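PDB 5BP8: Ent-copalyl diphosphate synthase from Streptomyces platensis, which is a bacterial member of the squalene-hopene cyclase superfamily, the class II terpene cyclases, with a two-lobed and mainly alpha-helical fold. Local coordinates for residues T34-S39 with S220-A225; E128-S133 with W190-A195; T323-S328 with G360-V365; H354-L359 with A375-I380; Y454-L459 with L512-L517. All blocks are in the same frame, centred on the assembly; numbering follows the deposited sequence.

Contact 1. Residues T34-S39 with S220-A225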
# COMPACT_ATOMS: atom_id res chain seq x y z
N THR A 34 8.42 -1.27 11.39
CA THR A 34 8.58 -1.50 12.82
C THR A 34 10.01 -1.97 13.10
O THR A 34 10.69 -1.46 14.05
CB THR A 34 7.52 -2.53 13.31
OG1 THR A 34 6.21 -2.00 13.11
CG2 THR A 34 7.72 -2.82 14.76
N ALA A 35 10.48 -2.91 12.28
CA ALA A 35 11.86 -3.37 12.37
C ALA A 35 12.87 -2.25 12.02
O ALA A 35 13.91 -2.10 12.71
CB ALA A 35 12.07 -4.58 11.48
N ARG A 36 12.59 -1.47 10.98
CA ARG A 36 13.47 -0.35 10.65
C ARG A 36 13.64 0.59 11.87
O ARG A 36 14.77 1.06 12.11
CB ARG A 36 13.02 0.43 9.42
CG ARG A 36 13.16 -0.30 8.07
CD ARG A 36 14.59 -0.74 7.72
NE ARG A 36 14.91 -1.98 8.43
CZ ARG A 36 16.06 -2.25 9.02
NH1 ARG A 36 16.17 -3.38 9.72
NH2 ARG A 36 17.11 -1.45 8.89
N LEU A 37 12.56 0.88 12.60
CA LEU A 37 12.70 1.75 13.76
C LEU A 37 13.50 1.14 14.87
O LEU A 37 14.24 1.86 15.58
CB LEU A 37 11.33 2.25 14.25
CG LEU A 37 10.57 3.17 13.29
CD1 LEU A 37 9.34 3.75 13.98
CD2 LEU A 37 11.45 4.27 12.74
N VAL A 38 13.36 -0.17 15.08
CA VAL A 38 14.19 -0.89 16.04
C VAL A 38 15.65 -0.73 15.67
O VAL A 38 16.52 -0.49 16.54
CB VAL A 38 13.81 -2.39 16.11
CG1 VAL A 38 14.86 -3.17 16.87
CG2 VAL A 38 12.46 -2.57 16.77
N SER A 39 15.96 -0.87 14.39
CA SER A 39 17.35 -0.80 13.95
C SER A 39 17.91 0.63 13.98
O SER A 39 19.04 0.87 14.43
CB SER A 39 17.47 -1.36 12.54
OG SER A 39 18.83 -1.55 12.21
N SER A 220 7.33 8.26 5.32
CA SER A 220 7.88 6.99 5.79
C SER A 220 8.49 7.17 7.15
O SER A 220 9.44 7.95 7.30
CB SER A 220 9.02 6.54 4.88
OG SER A 220 9.71 5.44 5.47
N PRO A 221 8.04 6.40 8.14
CA PRO A 221 8.76 6.47 9.42
C PRO A 221 10.23 6.05 9.29
O PRO A 221 11.12 6.69 9.88
CB PRO A 221 7.97 5.50 10.31
CG PRO A 221 6.61 5.56 9.76
CD PRO A 221 6.79 5.61 8.27
N ALA A 222 10.51 4.97 8.56
CA ALA A 222 11.90 4.52 8.39
C ALA A 222 12.79 5.60 7.72
O ALA A 222 13.90 5.84 8.16
CB ALA A 222 11.94 3.23 7.56
N ALA A 223 12.30 6.19 6.64
CA ALA A 223 13.09 7.21 5.91
C ALA A 223 13.36 8.40 6.83
O ALA A 223 14.44 9.00 6.79
CB ALA A 223 12.36 7.65 4.65
N THR A 224 12.35 8.75 7.65
CA THR A 224 12.46 9.86 8.58
C THR A 224 13.52 9.56 9.63
O THR A 224 14.32 10.45 9.98
CB THR A 224 11.11 10.20 9.26
OG1 THR A 224 10.09 10.42 8.26
CG2 THR A 224 11.23 11.45 10.11
N ALA A 225 13.56 8.33 10.12
CA ALA A 225 14.58 7.92 11.07
C ALA A 225 15.98 8.04 10.45
O ALA A 225 16.93 8.44 11.11
CB ALA A 225 14.32 6.49 11.54

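Contact 2. Residues E128-S133 with W190-A195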
# COMPACT_ATOMS: atom_id res chain seq x y z
N GLU A 128 14.52 -3.31 -5.10
CA GLU A 128 15.88 -3.27 -5.64
C GLU A 128 16.84 -2.43 -4.79
O GLU A 128 18.06 -2.50 -5.00
CB GLU A 128 15.88 -2.69 -7.05
CG GLU A 128 15.04 -3.48 -8.02
CD GLU A 128 14.72 -2.66 -9.27
OE1 GLU A 128 14.03 -1.61 -9.16
OE2 GLU A 128 15.16 -3.07 -10.36
N PHE A 129 16.32 -1.62 -3.89
CA PHE A 129 17.16 -0.87 -2.95
C PHE A 129 17.10 -1.50 -1.58
O PHE A 129 18.13 -1.77 -0.96
CB PHE A 129 16.73 0.60 -2.89
CG PHE A 129 16.78 1.27 -4.24
CD1 PHE A 129 17.99 1.60 -4.80
CD2 PHE A 129 15.62 1.49 -4.98
CE1 PHE A 129 18.05 2.19 -6.06
CE2 PHE A 129 15.67 2.06 -6.24
CZ PHE A 129 16.88 2.42 -6.78
N VAL A 130 15.88 -1.71 -1.10
CA VAL A 130 15.63 -2.17 0.25
C VAL A 130 16.29 -3.54 0.52
O VAL A 130 16.97 -3.73 1.53
CB VAL A 130 14.11 -2.28 0.43
CG1 VAL A 130 13.75 -3.02 1.69
CG2 VAL A 130 13.51 -0.87 0.45
N ALA A 131 16.07 -4.48 -0.39
CA ALA A 131 16.51 -5.85 -0.16
C ALA A 131 18.04 -6.00 -0.14
O ALA A 131 18.59 -6.50 0.85
CB ALA A 131 15.84 -6.80 -1.13
N PRO A 132 18.75 -5.45 -1.16
CA PRO A 132 20.22 -5.56 -1.05
C PRO A 132 20.80 -4.75 0.07
O PRO A 132 21.83 -5.13 0.65
CB PRO A 132 20.74 -5.05 -2.40
CG PRO A 132 19.56 -4.51 -3.12
CD PRO A 132 18.30 -4.96 -2.47
N SER A 133 20.19 -3.61 0.38
CA SER A 133 20.64 -2.83 1.51
C SER A 133 20.65 -3.63 2.81
O SER A 133 21.63 -3.64 3.56
CB SER A 133 19.78 -1.57 1.66
OG SER A 133 20.36 -0.77 2.66
N TRP A 190 12.45 9.26 -1.92
CA TRP A 190 12.59 9.71 -0.53
C TRP A 190 11.95 8.74 0.45
O TRP A 190 12.43 8.57 1.56
CB TRP A 190 11.96 11.09 -0.34
CG TRP A 190 12.67 12.20 -1.10
CD1 TRP A 190 13.81 12.09 -1.87
CD2 TRP A 190 12.27 13.58 -1.17
NE1 TRP A 190 14.13 13.33 -2.41
CE2 TRP A 190 13.21 14.25 -1.99
CE3 TRP A 190 11.20 14.30 -0.65
CZ2 TRP A 190 13.12 15.62 -2.27
CZ3 TRP A 190 11.09 15.65 -0.94
CH2 TRP A 190 12.06 16.30 -1.74
N HIS A 191 10.84 8.13 0.03
CA HIS A 191 10.15 7.13 0.82
C HIS A 191 11.05 5.94 1.19
O HIS A 191 10.75 5.24 2.18
CB HIS A 191 8.95 6.61 0.02
CG HIS A 191 8.01 5.77 0.82
ND1 HIS A 191 7.19 6.30 1.78
CD2 HIS A 191 7.79 4.44 0.82
CE1 HIS A 191 6.49 5.33 2.35
NE2 HIS A 191 6.84 4.19 1.78
N THR A 192 12.14 5.73 0.43
CA THR A 192 13.04 4.61 0.62
C THR A 192 14.47 5.05 1.03
O THR A 192 15.46 4.31 0.88
CB THR A 192 13.00 3.64 -0.58
OG1 THR A 192 13.74 2.43 -0.27
CG2 THR A 192 13.53 4.21 -1.78
N LEU A 193 14.56 6.24 1.60
CA LEU A 193 15.85 6.81 1.96
C LEU A 193 16.70 5.84 2.81
O LEU A 193 17.91 5.78 2.64
CB LEU A 193 15.68 8.13 2.71
CG LEU A 193 16.94 8.82 3.27
CD1 LEU A 193 17.90 9.19 2.15
CD2 LEU A 193 16.56 10.06 4.07
N GLU A 194 16.06 5.09 3.70
CA GLU A 194 16.80 4.22 4.66
C GLU A 194 17.56 3.10 3.98
O GLU A 194 18.46 2.51 4.56
CB GLU A 194 15.84 3.66 5.74
CG GLU A 194 15.03 2.43 5.34
CD GLU A 194 13.80 2.72 4.49
OE1 GLU A 194 13.59 3.89 4.07
OE2 GLU A 194 13.02 1.75 4.26
N ALA A 195 17.17 2.77 2.75
CA ALA A 195 17.91 1.80 1.96
C ALA A 195 19.20 2.40 1.41
O ALA A 195 20.17 1.68 1.24
CB ALA A 195 17.07 1.32 0.81

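Contact 3. Residues T323-S328 with G360-V365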
# COMPACT_ATOMS: atom_id res chain seq x y z
N THR A 323 -16.52 19.84 -9.96
CA THR A 323 -15.94 19.38 -11.21
C THR A 323 -14.76 20.24 -11.64
O THR A 323 -14.87 21.46 -11.75
CB THR A 323 -17.00 19.36 -12.32
OG1 THR A 323 -18.04 18.47 -11.95
CG2 THR A 323 -16.41 18.88 -13.62
N HIS A 324 -13.62 19.60 -11.87
CA HIS A 324 -12.43 20.29 -12.35
C HIS A 324 -12.00 19.60 -13.61
O HIS A 324 -11.98 18.37 -13.66
CB HIS A 324 -11.27 20.17 -11.34
CG HIS A 324 -11.55 20.83 -10.03
ND1 HIS A 324 -11.09 22.08 -9.72
CD2 HIS A 324 -12.29 20.42 -8.98
CE1 HIS A 324 -11.51 22.41 -8.51
NE2 HIS A 324 -12.23 21.42 -8.04
N ARG A 325 -11.62 20.39 -14.62
CA ARG A 325 -11.06 19.80 -15.83
C ARG A 325 -9.87 18.92 -15.47
O ARG A 325 -8.97 19.39 -14.74
CB ARG A 325 -10.59 20.87 -16.80
CG ARG A 325 -11.57 21.11 -17.91
CD ARG A 325 -11.02 22.14 -18.86
NE ARG A 325 -11.94 22.34 -19.97
CZ ARG A 325 -11.81 23.30 -20.89
NH1 ARG A 325 -10.78 24.14 -20.83
NH2 ARG A 325 -12.70 23.38 -21.86
N PRO A 326 -9.85 17.68 -15.97
CA PRO A 326 -8.77 16.75 -15.60
C PRO A 326 -7.51 16.92 -16.44
O PRO A 326 -6.89 15.94 -16.83
CB PRO A 326 -9.42 15.38 -15.83
CG PRO A 326 -10.33 15.63 -17.01
CD PRO A 326 -10.88 17.02 -16.79
N ASP A 327 -7.11 18.16 -16.68
CA ASP A 327 -5.96 18.42 -17.52
C ASP A 327 -4.64 17.95 -16.93
O ASP A 327 -3.75 17.58 -17.68
CB ASP A 327 -5.88 19.89 -17.89
CG ASP A 327 -6.99 20.31 -18.86
OD1 ASP A 327 -7.46 19.48 -19.66
OD2 ASP A 327 -7.38 21.49 -18.82
N SER A 328 -4.52 17.93 -15.60
CA SER A 328 -3.31 17.45 -14.94
C SER A 328 -2.98 16.01 -15.31
O SER A 328 -1.83 15.62 -15.21
CB SER A 328 -3.40 17.57 -13.41
OG SER A 328 -4.56 16.90 -12.91
N GLY A 360 -14.01 9.75 -18.28
CA GLY A 360 -15.35 9.36 -18.69
C GLY A 360 -16.41 10.08 -17.90
O GLY A 360 -17.43 10.55 -18.47
N HIS A 361 -16.18 10.23 -16.60
CA HIS A 361 -17.14 10.91 -15.78
C HIS A 361 -17.18 12.40 -16.10
O HIS A 361 -18.27 13.01 -16.11
CB HIS A 361 -16.87 10.73 -14.31
CG HIS A 361 -17.87 11.43 -13.45
ND1 HIS A 361 -17.64 12.69 -12.93
CD2 HIS A 361 -19.12 11.09 -13.06
CE1 HIS A 361 -18.68 13.06 -12.22
NE2 HIS A 361 -19.59 12.11 -12.28
N HIS A 362 -16.00 12.97 -16.34
CA HIS A 362 -15.91 14.38 -16.71
C HIS A 362 -16.72 14.67 -17.99
O HIS A 362 -17.48 15.64 -18.00
CB HIS A 362 -14.48 14.82 -16.96
CG HIS A 362 -14.39 16.28 -17.30
ND1 HIS A 362 -14.47 17.26 -16.34
CD2 HIS A 362 -14.29 16.93 -18.49
CE1 HIS A 362 -14.37 18.45 -16.91
NE2 HIS A 362 -14.27 18.28 -18.22
N VAL A 363 -16.50 13.88 -19.04
CA VAL A 363 -17.16 14.15 -20.34
C VAL A 363 -18.65 13.90 -20.29
O VAL A 363 -19.41 14.42 -21.14
CB VAL A 363 -16.53 13.41 -21.55
CG1 VAL A 363 -15.06 13.72 -21.67
CG2 VAL A 363 -16.80 11.92 -21.54
N THR A 364 -19.07 13.11 -19.31
CA THR A 364 -20.48 12.93 -19.00
C THR A 364 -21.08 14.19 -18.37
O THR A 364 -22.12 14.67 -18.81
CB THR A 364 -20.70 11.69 -18.09
OG1 THR A 364 -20.27 10.53 -18.80
CG2 THR A 364 -22.17 11.53 -17.70
N VAL A 365 -20.40 14.72 -17.36
CA VAL A 365 -20.92 15.84 -16.59
C VAL A 365 -20.59 17.24 -17.21
O VAL A 365 -21.19 18.26 -16.85
CB VAL A 365 -20.38 15.72 -15.15
CG1 VAL A 365 -18.96 16.27 -15.03
CG2 VAL A 365 -21.31 16.40 -14.15
O HOH W 1 -13.72 16.17 -13.67

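Contact 4. Residues H354-L359 with A375-I380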
# COMPACT_ATOMS: atom_id res chain seq x y z
N HIS A 354 -8.67 3.99 -13.32
CA HIS A 354 -9.09 5.16 -12.59
C HIS A 354 -9.07 6.43 -13.47
O HIS A 354 -9.94 7.31 -13.34
CB HIS A 354 -8.26 5.30 -11.28
CG HIS A 354 -8.53 4.18 -10.32
ND1 HIS A 354 -7.59 3.71 -9.42
CD2 HIS A 354 -9.63 3.42 -10.14
CE1 HIS A 354 -8.11 2.70 -8.74
NE2 HIS A 354 -9.34 2.50 -9.16
N ILE A 355 -8.14 6.49 -14.40
CA ILE A 355 -8.10 7.57 -15.37
C ILE A 355 -9.30 7.49 -16.31
O ILE A 355 -9.91 8.51 -16.61
CB ILE A 355 -6.76 7.59 -16.14
CG1 ILE A 355 -5.66 7.99 -15.14
CG2 ILE A 355 -6.76 8.65 -17.25
CD1 ILE A 355 -4.28 7.71 -15.61
N LEU A 356 -9.66 6.29 -16.72
CA LEU A 356 -10.88 6.11 -17.52
C LEU A 356 -12.11 6.65 -16.80
O LEU A 356 -12.96 7.33 -17.42
CB LEU A 356 -11.05 4.66 -17.93
CG LEU A 356 -12.31 4.31 -18.73
CD1 LEU A 356 -12.37 5.13 -20.00
CD2 LEU A 356 -12.35 2.85 -19.08
N GLU A 357 -12.22 6.38 -15.50
CA GLU A 357 -13.32 6.92 -14.71
C GLU A 357 -13.29 8.44 -14.63
O GLU A 357 -14.33 9.08 -14.81
CB GLU A 357 -13.38 6.32 -13.32
CG GLU A 357 -13.57 4.80 -13.33
CD GLU A 357 -13.58 4.21 -11.93
OE1 GLU A 357 -12.74 4.66 -11.09
OE2 GLU A 357 -14.41 3.30 -11.69
N ALA A 358 -12.14 9.02 -14.30
CA ALA A 358 -12.08 10.47 -14.15
C ALA A 358 -12.48 11.15 -15.47
O ALA A 358 -13.31 12.09 -15.48
CB ALA A 358 -10.71 10.92 -13.72
N LEU A 359 -11.89 10.69 -16.57
CA LEU A 359 -12.16 11.27 -17.89
C LEU A 359 -13.59 11.01 -18.35
O LEU A 359 -14.30 11.95 -18.75
CB LEU A 359 -11.16 10.76 -18.92
CG LEU A 359 -9.70 11.12 -18.65
CD1 LEU A 359 -8.85 10.61 -19.78
CD2 LEU A 359 -9.47 12.61 -18.44
N ALA A 375 -10.99 10.89 -27.21
CA ALA A 375 -9.98 9.99 -27.73
C ALA A 375 -9.24 9.21 -26.68
O ALA A 375 -9.01 8.01 -26.83
CB ALA A 375 -8.94 10.77 -28.50
N GLU A 376 -8.77 9.92 -25.66
CA GLU A 376 -8.00 9.29 -24.59
C GLU A 376 -8.83 8.22 -23.91
O GLU A 376 -8.33 7.14 -23.59
CB GLU A 376 -7.49 10.34 -23.59
CG GLU A 376 -6.32 11.17 -24.10
CD GLU A 376 -6.70 12.32 -25.04
OE1 GLU A 376 -7.90 12.53 -25.33
OE2 GLU A 376 -5.78 13.02 -25.49
N ILE A 377 -10.11 8.53 -23.68
CA ILE A 377 -11.09 7.60 -23.13
C ILE A 377 -11.16 6.28 -23.90
O ILE A 377 -11.15 5.19 -23.33
CB ILE A 377 -12.49 8.26 -23.04
CG1 ILE A 377 -12.50 9.35 -21.97
CG2 ILE A 377 -13.57 7.25 -22.68
CD1 ILE A 377 -13.79 10.14 -21.92
N ARG A 378 -11.21 6.36 -25.22
CA ARG A 378 -11.38 5.14 -26.00
C ARG A 378 -10.06 4.38 -26.20
O ARG A 378 -10.05 3.15 -26.30
CB ARG A 378 -12.13 5.45 -27.30
CG ARG A 378 -13.65 5.57 -27.06
CD ARG A 378 -14.28 6.75 -27.82
NE ARG A 378 -13.43 7.11 -28.95
CZ ARG A 378 -13.34 8.30 -29.53
NH1 ARG A 378 -14.10 9.34 -29.17
NH2 ARG A 378 -12.42 8.43 -30.48
N MSE A 379 -8.93 5.07 -26.19
CA MSE A 379 -7.65 4.38 -26.21
C MSE A 379 -7.23 3.67 -24.92
O MSE A 379 -6.43 2.70 -24.96
CB MSE A 379 -6.62 5.45 -26.34
CG MSE A 379 -5.20 4.94 -26.55
SE MSE A 379 -4.44 6.56 -25.90
CE MSE A 379 -2.54 6.78 -26.21
N ILE A 380 -7.68 4.20 -23.78
CA ILE A 380 -7.50 3.52 -22.48
C ILE A 380 -8.39 2.28 -22.48
O ILE A 380 -7.99 1.19 -22.05
CB ILE A 380 -7.92 4.41 -21.29
CG1 ILE A 380 -6.98 5.60 -21.14
CG2 ILE A 380 -7.93 3.58 -20.00
CD1 ILE A 380 -7.49 6.57 -20.11

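Contact 5. Residues Y454-L459 with L512-L517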
# COMPACT_ATOMS: atom_id res chain seq x y z
N TYR A 454 -14.71 -6.36 -2.94
CA TYR A 454 -14.49 -6.02 -4.35
C TYR A 454 -15.33 -6.87 -5.30
O TYR A 454 -15.88 -6.35 -6.28
CB TYR A 454 -13.01 -6.10 -4.75
CG TYR A 454 -12.09 -5.17 -3.97
CD1 TYR A 454 -12.56 -3.95 -3.45
CD2 TYR A 454 -10.75 -5.47 -3.82
CE1 TYR A 454 -11.72 -3.09 -2.75
CE2 TYR A 454 -9.90 -4.62 -3.13
CZ TYR A 454 -10.39 -3.43 -2.60
OH TYR A 454 -9.59 -2.57 -1.88
N MSE A 455 -15.41 -8.17 -5.04
CA MSE A 455 -16.19 -9.06 -5.89
C MSE A 455 -17.67 -8.85 -5.77
O MSE A 455 -18.40 -8.92 -6.78
CB MSE A 455 -15.80 -10.52 -5.64
CG MSE A 455 -14.38 -10.77 -6.13
SE MSE A 455 -14.09 -10.49 -8.05
CE MSE A 455 -13.39 -8.68 -8.06
N VAL A 456 -18.17 -8.59 -4.57
CA VAL A 456 -19.59 -8.30 -4.41
C VAL A 456 -19.96 -7.03 -5.22
O VAL A 456 -20.98 -7.03 -5.96
CB VAL A 456 -19.98 -8.16 -2.92
CG1 VAL A 456 -21.36 -7.53 -2.77
CG2 VAL A 456 -19.94 -9.52 -2.25
N GLN A 457 -19.13 -6.00 -5.11
CA GLN A 457 -19.33 -4.77 -5.90
C GLN A 457 -19.32 -5.03 -7.39
O GLN A 457 -20.20 -4.54 -8.10
CB GLN A 457 -18.26 -3.74 -5.62
CG GLN A 457 -18.33 -3.12 -4.26
CD GLN A 457 -17.33 -2.00 -4.10
OE1 GLN A 457 -17.24 -1.10 -4.96
NE2 GLN A 457 -16.58 -2.03 -3.00
N LEU A 458 -18.32 -5.78 -7.86
CA LEU A 458 -18.21 -6.13 -9.28
C LEU A 458 -19.49 -6.79 -9.76
O LEU A 458 -20.06 -6.39 -10.79
CB LEU A 458 -17.01 -7.05 -9.54
CG LEU A 458 -16.80 -7.55 -10.97
CD1 LEU A 458 -16.86 -6.42 -11.98
CD2 LEU A 458 -15.48 -8.29 -11.11
N LEU A 459 -19.93 -7.83 -9.03
CA LEU A 459 -21.09 -8.60 -9.44
C LEU A 459 -22.38 -7.77 -9.43
O LEU A 459 -23.17 -7.84 -10.39
CB LEU A 459 -21.26 -9.84 -8.56
CG LEU A 459 -20.19 -10.92 -8.70
CD1 LEU A 459 -20.37 -11.98 -7.62
CD2 LEU A 459 -20.22 -11.57 -10.07
N LEU A 512 -18.64 -1.46 3.18
CA LEU A 512 -19.94 -0.76 3.27
C LEU A 512 -20.63 -0.69 1.91
O LEU A 512 -21.83 -1.02 1.79
CB LEU A 512 -19.75 0.62 3.88
CG LEU A 512 -21.01 1.51 3.96
CD1 LEU A 512 -22.11 0.83 4.74
CD2 LEU A 512 -20.70 2.86 4.57
N ALA A 513 -19.88 -0.31 0.88
CA ALA A 513 -20.39 -0.28 -0.50
C ALA A 513 -20.95 -1.63 -0.95
O ALA A 513 -22.05 -1.71 -1.51
CB ALA A 513 -19.32 0.20 -1.45
N ALA A 514 -20.18 -2.70 -0.73
CA ALA A 514 -20.61 -4.06 -1.04
C ALA A 514 -21.93 -4.43 -0.36
O ALA A 514 -22.84 -4.92 -1.02
CB ALA A 514 -19.54 -5.06 -0.66
N LEU A 515 -22.02 -4.18 0.93
CA LEU A 515 -23.20 -4.55 1.69
C LEU A 515 -24.42 -3.72 1.28
O LEU A 515 -25.52 -4.25 1.25
CB LEU A 515 -22.94 -4.43 3.20
CG LEU A 515 -22.03 -5.50 3.83
CD1 LEU A 515 -21.87 -5.21 5.31
CD2 LEU A 515 -22.58 -6.90 3.67
N ALA A 516 -24.20 -2.46 0.92
CA ALA A 516 -25.29 -1.61 0.43
C ALA A 516 -25.80 -2.09 -0.92
O ALA A 516 -27.01 -2.17 -1.15
CB ALA A 516 -24.84 -0.16 0.34
N LEU A 517 -24.87 -2.40 -1.82
CA LEU A 517 -25.21 -2.89 -3.16
C LEU A 517 -25.84 -4.27 -3.12
O LEU A 517 -26.74 -4.56 -3.90
CB LEU A 517 -23.98 -2.87 -4.06
CG LEU A 517 -23.45 -1.47 -4.40
CD1 LEU A 517 -22.01 -1.52 -4.89
CD2 LEU A 517 -24.34 -0.78 -5.43

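Contact 1. Residues T34-S39 with S220-A225
Arg36 meets Ala222 through its aliphatic part. No atom of 220-225 lies on either face or at the edge of its flat guanidinium, whose partners are elsewhere: NH1 makes a salt bridge to Glu80 and NE is hydrogen-bonded to Ser77 OG. Arg36 CB, 3.5 Å from Ala222 CB, and CG both lie on the Ala222 methyl, while bends at chi2 (-59°) and chi3 (80°) carry the guanidinium away. Leu37 comes in beside it. Its CD2 branch sits 3.8 Å from Pro221 O and also 3.8 Å from Ala225 CB, spanning one turn of the other helix. Its CD1 branch is more distant, 4.3 Å from Pro221 CB. The two segments run nearly parallel, 17° apart. Ser220 is the N-cap of the second helix: its OG takes the N-H of Ala223 at 2.9 Å. Thr224 OG1 gives to Ser220 O at 2.7 Å, from above the carbonyl plane, while Thr224 N reaches that oxygen from the other face. A hydrogen bond between Asp33 OD2 and Ala222 N is a polar link between helices 31-40 and 221-228. Between 34-39 and 220-225 themselves the contact is buried and largely apolar, and the small alanine side chains are consistent with the close approach.

Contact 2. Residues E128-S133 with W190-A195
Phe129 starts the contact with its CB, 3.8 Å from Ala195 CB. Its ring leads away from 190-195 and packs on Leu172 and Val176 of helix 171-179. Ala195 CB also rests on the backbone of the first helix, 3.7 Å from Phe129 C and 3.8 Å from Val130 N. Val130 follows. Its CG2 methyl meets the hydroxyl of Thr192 obliquely, with OG1 3.4 Å away. That hydroxyl is buried and has no polar partner in the model; the Val130 methyl lies against it. Next the helix is kinked, at Pro132, whose N cannot give the usual bond to the turn before. Ser133 closes the walk one residue later. Its OG stands anti to the backbone N (chi1 -173°) and gives a 2.8 Å hydrogen bond to Ala195 O, the donor tilted 19° from the carbonyl plane. Arg177 adds a weak bond to the same oxygen. Glu194 turns its carboxylate to Tyr32 and Lys498, and also touches Arg36 and Leu40 of helix 31-40. The long helix 127-144 is thereby joined to the short helix 193-196. This is helix-to-helix packing inside one all-helical lobe, consistent with the class II terpene cyclase fold.

Contact 3. Residues T323-S328 with G360-V365
His362 swings its ring out to Pro326 because CG stands anti to the backbone N (chi1 -178°) and the ring is turned by chi2 of 77°. This brings one ring face under Pro326 CD. The carbon lies 3.6 Å from the ring centroid and only 8° off the ring normal, a CH-pi contact. Other groups approach the ring obliquely. Thr323 CG2 is 3.7 Å from His362 ND1, and Arg325 CA is 3.7 Å from His362 CE1. The CG of Arg325 lies 3.9 Å from His362 NE2, while its extended chain carries the guanidinium onward. Thr323 and Val365 reach toward each other tip to tip, OG1 to CG1 at 3.9 Å. One water bridges the segments: it donates to His324 O at 2.8 Å and is hydrogen-bonded to His362 ND1 at 3.0 Å. The other ring nitrogen, NE2, is hydrogen-bonded to Asp369 OD2, which also makes a salt bridge to Arg325 NE. Both nitrogens of the ring therefore have partners, and these would fix its rotation. Segment 323-328 belongs to the connection that follows helix 307-319, and it lies against the C-terminal end of helix 349-365. Pro326 also touches Leu314 of helix 307-319 and Tyr373 of helix 370-386, so it is wedged among three helices.

Contact 4. Residues H354-L359 with A375-I380
Leu359 and Ile377 meet closely, with Leu359 CB 3.6 Å from Ile377 CG1. The end methyl of Ile377, CD1, lies alongside the backbone of the first helix, 3.7 Å from Leu359 O. Ile377 CG2 meets Leu356 on its other branch. There the two side chains cross at about a right angle, and Leu356 CD1 is 3.6 Å from Ile377 CG2 and 3.5 Å from Ile377 O. With CG of Leu356 anti to its backbone N (chi1 177°), the chain reaches across to the second helix. Ile380 fills the next turn. Its CD1 touches Ile355 CG2 at 3.6 Å, again at about a right angle, and its CG2 lies 3.9 Å from Leu356 CB. At the other end Glu376 offers only its CB, 4.1 Å from Leu359 CD1. The axes of the two segments run at 150° and come within 9.5 Å. Further out, Phe338 packs on both Ile355 and Ile380, Phe416 of helix 402-416 backs Leu356, and Pro326 and Met330 back Leu359. The meeting groups are mostly aliphatic carbons of Ile and Leu, with two methyls also against backbone carbonyl oxygens. Cohesion between helices 349-365 and 370-386 here comes from hydrophobic burial and close fit, while the carboxylate of Glu376 is paired with Arg333 outside the contact.

Contact 5. Residues Y454-L459 with L512-L517
Helices 449-461 and 504-518 approach to 8.3 Å between the axes of their segments and cross at 40°, with Gln457 and Ala514 nearest in the backbone. The pair belongs to the lobe that carries the squalene-hopene cyclase C-terminal family region, whose clan is that of the six-hairpin alpha/alpha toroids; helix packing of this kind fits such a fold. Val456 points at the second helix. Its CG1, anti to the backbone N (chi1 166°), lies 3.7 Å from Ala514 CB and 3.5 Å from Ala514 O. Val456 CB is itself 3.9 Å from Ala514 CB. The methyl of Ala514 is small, which is consistent with the close approach of the axes. Gln457 lies beside this pair. With CG beside the backbone N (chi1 -70°) and the chain extended beyond it, the side chain runs along the other helix. Its CG is 4.0 Å from Ala514 N and 4.1 Å from Leu517 CD1. Its amide makes weak hydrogen bonds, OE1 with Arg461 NH1 one turn on and NE2 with Ala510 O in the neighbouring helix. The latter is a weak link from one helix to the other. Helix 469-484 touches both helices, Cys479 on Val456 and Leu482 on Ala514. At the amide end of Gln457, NE2 rests 3.9 Å from Ala513 CB.

The contacts form two groups. Contacts 1 and 2 lie together, centres 11 Å apart, and touch where 190-195 meets 220-225. Contact 2 is nested within the loop closed by contact 1. Contacts 3 and 4 are 10 Å apart between centres, share helix 349-365, and alternate along the chain. Contact 5 comes last, centre 23 Å from that of contact 4. Contacts 3, 4 and 5 all lie across the chain's centre from contact 1, whose centre is 36 to 39 Å from theirs. The first two contacts probably belong to one helical lobe, and the other three to the second, in keeping with the two-lobed build of these cyclases.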